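Local coordinates for unknown protein (Galdieria sulphuraria, PDB 2NYI), which is of unknown function but, as a tandem ACT-domain protein, probably serves in regulation by binding a small ligand, as many ACT domains do, at residues F6-A11 with V49-N54; G17-F22 with G43-I48. All blocks are in the same frame, centred on the assembly; numbering follows the deposited sequence.

Contact 1. Residues F6-A11 with V49-N54; sequences FVVSVA and VLVSLN
The Phe6 ring turns its edge to the Val51 carbonyl: Phe6 CD2 lies 3.7 Å from Val51 O, with the oxygen close to the ring plane. Arg78 makes a cation-pi contact with the same ring, and Ile61 of helix 59-68 also packs on the Phe6 side chain. Further out, Phe6 CE2 meets Leu53 CB at 4.0 Å. The ring arrives there because its CG stands anti to the carbonyl carbon (chi1 -61°), on the side of the backbone N, which itself donates to Val51 O at 2.8 Å. One oxygen thus takes the N-H and faces the ring edge of a single residue. This pairing belongs to the four-stranded antiparallel sheet of an ACT domain, strand order 2-3-1-4, in which strands 4-13 and 44-53 are the central pair. Phe6 with Val51 and Val8 with Val49 are hydrogen-bonded pairs; Val7 with Leu50, between them, is a non-hydrogen-bonded pair, and Leu50 CA adds a CA-H...O contact to Phe6 O at 3.3 Å. Phe6, Val8, Val49 and Val51 share the face covered by helices 18-28 and 59-68, where Val8 CG2 reaches diagonally to Val51 CG2 at 3.9 Å. On the opposite face Val7 and Leu50 stand next to each other with Val7 CG2 3.5 Å from Leu50 CD2. Both of these side chains also pack on Gly42 of the second subunit.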
loop_
_atom_site.group_PDB
_atom_site.type_symbol
_atom_site.label_atom_id
_atom_site.label_comp_id
_atom_site.label_asym_id
_atom_site.label_seq_id
_atom_site.Cartn_x
_atom_site.Cartn_y
_atom_site.Cartn_z
ATOM N N PHE A 6 -10.004 -15.774 -0.507
ATOM C CA PHE A 6 -8.910 -15.802 -1.470
ATOM C C PHE A 6 -8.105 -14.513 -1.317
ATOM O O PHE A 6 -8.658 -13.477 -0.934
ATOM C CB PHE A 6 -9.451 -15.906 -2.907
ATOM C CG PHE A 6 -10.246 -17.159 -3.155
ATOM C CD1 PHE A 6 -9.623 -18.314 -3.581
ATOM C CD2 PHE A 6 -11.625 -17.185 -2.893
ATOM C CE1 PHE A 6 -10.372 -19.503 -3.785
ATOM C CE2 PHE A 6 -12.372 -18.358 -3.094
ATOM C CZ PHE A 6 -11.745 -19.505 -3.545
ATOM N N VAL A 7 -6.805 -14.591 -1.591
ATOM C CA VAL A 7 -5.927 -13.420 -1.578
ATOM C C VAL A 7 -5.566 -13.122 -3.018
ATOM O O VAL A 7 -5.092 -13.996 -3.755
ATOM C CB VAL A 7 -4.638 -13.638 -0.750
ATOM C CG1 VAL A 7 -3.944 -12.301 -0.501
ATOM C CG2 VAL A 7 -4.973 -14.322 0.581
ATOM N N VAL A 8 -5.836 -11.885 -3.414
ATOM C CA VAL A 8 -5.632 -11.414 -4.769
ATOM C C VAL A 8 -4.624 -10.260 -4.742
ATOM O O VAL A 8 -4.750 -9.354 -3.909
ATOM C CB VAL A 8 -6.990 -10.903 -5.369
ATOM C CG1 VAL A 8 -6.787 -10.270 -6.744
ATOM C CG2 VAL A 8 -7.997 -12.039 -5.434
ATOM N N SER A 9 -3.624 -10.328 -5.617
ATOM C CA SER A 9 -2.663 -9.236 -5.817
ATOM C C SER A 9 -2.801 -8.712 -7.235
ATOM O O SER A 9 -2.915 -9.502 -8.182
ATOM C CB SER A 9 -1.226 -9.742 -5.608
ATOM O OG SER A 9 -0.944 -9.910 -4.221
ATOM N N VAL A 10 -2.783 -7.389 -7.382
ATOM C CA VAL A 10 -2.902 -6.735 -8.686
ATOM C C VAL A 10 -1.783 -5.701 -8.754
ATOM O O VAL A 10 -1.604 -4.902 -7.811
ATOM C CB VAL A 10 -4.274 -6.012 -8.824
ATOM C CG1 VAL A 10 -4.394 -5.240 -10.178
ATOM C CG2 VAL A 10 -5.440 -6.983 -8.634
ATOM N N ALA A 11 -1.056 -5.687 -9.862
ATOM C CA ALA A 11 -0.047 -4.660 -10.089
ATOM C C ALA A 11 -0.005 -4.272 -11.558
ATOM O O ALA A 11 -0.169 -5.120 -12.454
ATOM C CB ALA A 11 1.335 -5.172 -9.639
ATOM N N VAL A 49 -6.094 -7.734 -2.004
ATOM C CA VAL A 49 -7.486 -7.830 -1.578
ATOM C C VAL A 49 -7.773 -9.243 -1.049
ATOM O O VAL A 49 -7.332 -10.227 -1.648
ATOM C CB VAL A 49 -8.431 -7.537 -2.764
ATOM C CG1 VAL A 49 -9.890 -7.477 -2.304
ATOM C CG2 VAL A 49 -8.040 -6.207 -3.478
ATOM N N LEU A 50 -8.498 -9.309 0.075
ATOM C CA LEU A 50 -9.097 -10.562 0.562
ATOM C C LEU A 50 -10.519 -10.594 0.009
ATOM O O LEU A 50 -11.329 -9.671 0.236
ATOM C CB LEU A 50 -9.083 -10.667 2.099
ATOM C CG LEU A 50 -7.667 -10.786 2.714
ATOM C CD1 LEU A 50 -7.673 -10.628 4.225
ATOM C CD2 LEU A 50 -7.068 -12.136 2.344
ATOM N N VAL A 51 -10.793 -11.651 -0.741
ATOM C CA VAL A 51 -12.030 -11.766 -1.512
ATOM C C VAL A 51 -12.751 -13.024 -1.057
ATOM O O VAL A 51 -12.127 -14.086 -0.967
ATOM C CB VAL A 51 -11.735 -11.868 -3.035
ATOM C CG1 VAL A 51 -13.014 -12.207 -3.835
ATOM C CG2 VAL A 51 -11.117 -10.595 -3.558
ATOM N N SER A 52 -14.042 -12.889 -0.732
ATOM C CA SER A 52 -14.878 -14.039 -0.362
ATOM C C SER A 52 -15.734 -14.456 -1.537
ATOM O O SER A 52 -16.282 -13.606 -2.245
ATOM C CB SER A 52 -15.778 -13.707 0.840
ATOM O OG SER A 52 -14.988 -13.515 1.998
ATOM N N LEU A 53 -15.820 -15.768 -1.756
ATOM C CA LEU A 53 -16.620 -16.319 -2.838
ATOM C C LEU A 53 -17.194 -17.658 -2.403
ATOM O O LEU A 53 -16.517 -18.447 -1.739
ATOM C CB LEU A 53 -15.771 -16.479 -4.116
ATOM C CG LEU A 53 -16.467 -16.983 -5.390
ATOM C CD1 LEU A 53 -17.503 -15.985 -5.939
ATOM C CD2 LEU A 53 -15.445 -17.329 -6.470
ATOM N N ASN A 54 -18.454 -17.906 -2.758
ATOM C CA ASN A 54 -19.061 -19.224 -2.525
ATOM C C ASN A 54 -18.576 -20.229 -3.562
ATOM O O ASN A 54 -19.348 -20.675 -4.416
ATOM C CB ASN A 54 -20.586 -19.130 -2.545
ATOM C CG ASN A 54 -21.156 -18.538 -1.271
ATOM O OD1 ASN A 54 -20.459 -17.866 -0.502
ATOM N ND2 ASN A 54 -22.445 -18.778 -1.043
#

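Contact 2. Residues G17-F22 with G43-I48; sequences GIVHDF and GDFAMI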
loop_
_atom_site.group_PDB
_atom_site.type_symbol
_atom_site.label_atom_id
_atom_site.label_comp_id
_atom_site.label_asym_id
_atom_site.label_seq_id
_atom_site.Cartn_x
_atom_site.Cartn_y
_atom_site.Cartn_z
ATOM N N GLY A 17 -9.650 4.589 -12.606
ATOM C CA GLY A 17 -10.649 3.543 -12.812
ATOM C C GLY A 17 -10.213 2.122 -12.543
ATOM O O GLY A 17 -10.972 1.198 -12.807
ATOM N N ILE A 18 -8.990 1.926 -12.061
ATOM C CA ILE A 18 -8.519 0.544 -11.775
ATOM C C ILE A 18 -9.341 -0.106 -10.659
ATOM O O ILE A 18 -9.905 -1.205 -10.843
ATOM C CB ILE A 18 -7.007 0.483 -11.424
ATOM C CG1 ILE A 18 -6.177 1.011 -12.581
ATOM C CG2 ILE A 18 -6.567 -1.020 -11.080
ATOM C CD1 ILE A 18 -4.708 1.294 -12.188
ATOM N N VAL A 19 -9.437 0.583 -9.518
ATOM C CA VAL A 19 -10.200 0.050 -8.400
ATOM C C VAL A 19 -11.649 -0.158 -8.851
ATOM O O VAL A 19 -12.288 -1.159 -8.478
ATOM C CB VAL A 19 -10.148 0.914 -7.140
ATOM C CG1 VAL A 19 -10.931 0.219 -6.016
ATOM C CG2 VAL A 19 -8.660 1.149 -6.679
ATOM N N HIS A 20 -12.188 0.792 -9.627
ATOM C CA HIS A 20 -13.555 0.590 -10.102
ATOM C C HIS A 20 -13.719 -0.666 -10.967
ATOM O O HIS A 20 -14.667 -1.446 -10.767
ATOM C CB HIS A 20 -14.121 1.815 -10.810
ATOM C CG HIS A 20 -15.515 1.584 -11.308
ATOM N ND1 HIS A 20 -15.813 1.495 -12.647
ATOM C CD2 HIS A 20 -16.660 1.291 -10.645
ATOM C CE1 HIS A 20 -17.101 1.225 -12.792
ATOM N NE2 HIS A 20 -17.637 1.096 -11.593
ATOM N N ASP A 21 -12.817 -0.845 -11.928
ATOM C CA ASP A 21 -12.888 -1.993 -12.851
ATOM C C ASP A 21 -12.793 -3.295 -12.083
ATOM O O ASP A 21 -13.537 -4.243 -12.349
ATOM C CB ASP A 21 -11.796 -1.903 -13.922
ATOM C CG ASP A 21 -12.056 -0.795 -14.936
ATOM O OD1 ASP A 21 -13.180 -0.250 -14.985
ATOM O OD2 ASP A 21 -11.120 -0.460 -15.682
ATOM N N PHE A 22 -11.870 -3.320 -11.117
ATOM C CA PHE A 22 -11.671 -4.458 -10.201
ATOM C C PHE A 22 -12.968 -4.793 -9.440
ATOM O O PHE A 22 -13.427 -5.952 -9.416
ATOM C CB PHE A 22 -10.541 -4.096 -9.212
ATOM C CG PHE A 22 -10.226 -5.176 -8.220
ATOM C CD1 PHE A 22 -9.183 -6.065 -8.449
ATOM C CD2 PHE A 22 -10.961 -5.290 -7.039
ATOM C CE1 PHE A 22 -8.883 -7.064 -7.503
ATOM C CE2 PHE A 22 -10.669 -6.287 -6.103
ATOM C CZ PHE A 22 -9.632 -7.175 -6.350
ATOM N N GLY A 43 3.558 6.490 -10.768
ATOM C CA GLY A 43 2.920 5.946 -11.975
ATOM C C GLY A 43 2.574 4.461 -11.926
ATOM O O GLY A 43 2.050 3.905 -12.903
ATOM N N ASP A 44 2.877 3.802 -10.804
ATOM C CA ASP A 44 2.525 2.400 -10.607
ATOM C C ASP A 44 1.371 2.270 -9.598
ATOM O O ASP A 44 1.167 3.122 -8.712
ATOM C CB ASP A 44 3.730 1.575 -10.079
ATOM C CG ASP A 44 4.646 1.054 -11.185
ATOM O OD1 ASP A 44 4.403 1.303 -12.398
ATOM O OD2 ASP A 44 5.637 0.378 -10.825
ATOM N N PHE A 45 0.665 1.157 -9.732
ATOM C CA PHE A 45 -0.482 0.782 -8.914
ATOM C C PHE A 45 -0.217 -0.618 -8.330
ATOM O O PHE A 45 0.221 -1.519 -9.037
ATOM C CB PHE A 45 -1.774 0.788 -9.784
ATOM C CG PHE A 45 -2.973 0.178 -9.099
ATOM C CD1 PHE A 45 -3.981 0.995 -8.586
ATOM C CD2 PHE A 45 -3.099 -1.206 -8.978
ATOM C CE1 PHE A 45 -5.101 0.426 -7.940
ATOM C CE2 PHE A 45 -4.207 -1.785 -8.327
ATOM C CZ PHE A 45 -5.204 -0.958 -7.812
ATOM N N ALA A 46 -0.513 -0.800 -7.045
ATOM C CA ALA A 46 -0.476 -2.149 -6.448
ATOM C C ALA A 46 -1.641 -2.245 -5.450
ATOM O O ALA A 46 -1.951 -1.259 -4.730
ATOM C CB ALA A 46 0.884 -2.408 -5.756
HETATM N N MSE A 47 -2.279 -3.417 -5.398
HETATM C CA MSE A 47 -3.362 -3.652 -4.429
HETATM C C MSE A 47 -3.439 -5.113 -4.051
HETATM O O MSE A 47 -3.270 -5.990 -4.896
HETATM C CB MSE A 47 -4.716 -3.203 -5.027
HETATM C CG MSE A 47 -5.898 -3.404 -4.073
HETATM SE SE MSE A 47 -7.472 -2.424 -4.694
HETATM C CE MSE A 47 -7.806 -3.399 -6.070
ATOM N N ILE A 48 -3.688 -5.359 -2.777
ATOM C CA ILE A 48 -3.917 -6.706 -2.264
ATOM C C ILE A 48 -5.330 -6.695 -1.671
ATOM O O ILE A 48 -5.723 -5.745 -0.989
ATOM C CB ILE A 48 -2.891 -7.109 -1.206
ATOM C CG1 ILE A 48 -1.466 -6.961 -1.779
ATOM C CG2 ILE A 48 -3.122 -8.595 -0.783
ATOM C CD1 ILE A 48 -0.373 -7.054 -0.717
#
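Ile18 and Phe45 overlap, each reaching past the other, where the first helix of the ACT fold, an alpha/beta sandwich of the ferredoxin-like type, settles on its sheet. The methyl CG2 of Ile18 sits over one face of the Phe45 ring, 3.7 Å from its centroid and 16° off the normal, a CH-pi contact, while Ile18 CD1 runs on to Phe45 CG at 3.7 Å. Val19 approaches the same ring across, at about a right angle, and puts its CG2 at the edge, 3.8 Å from Phe45 CE1. Phe45 CG lies anti to the backbone N (chi1 170°), which carries the ring out from the strand to these helix residues. With an alanine in place of Phe45, Ile18 would probably lose the aromatic face under its methyls, and a gap would open beside Val19. One turn further along the helix the roles reverse: Phe22 offers the ring and Met47, a selenomethionine in the crystal, reaches out from the strand to meet it. Its chain bends at chi3 (70°) and places the terminal methyl over the ring centre, a CH-pi contact, with SE behind it on the same side making the longer Met-aromatic contact. Met47 CE is 3.7 Å from the centroid of the Phe22 ring, and Met47 SE 5.2 Å from that centroid.

In the fold
From the N terminus the chain runs up strand 4-13, turns into helix 18-28, returns along strand 32-41 and enters strand 44-53. There contact 2 forms first, residues 43-48 meeting the start of the helix; a few residues on, contact 1 closes the larger loop by pairing 49-54 with 6-11. Contact 2 is therefore nested inside contact 1, the two sharing strand 44-53 end to end, with centres about 13 Å apart. One secures strand beside strand, the other helix upon sheet. They meet, among other places, where Val49 CG2 packs on Phe22 CZ at 3.4 Å and where Val10 N probably hydrogen-bonds to Met47 O, and both also touch the second subunit.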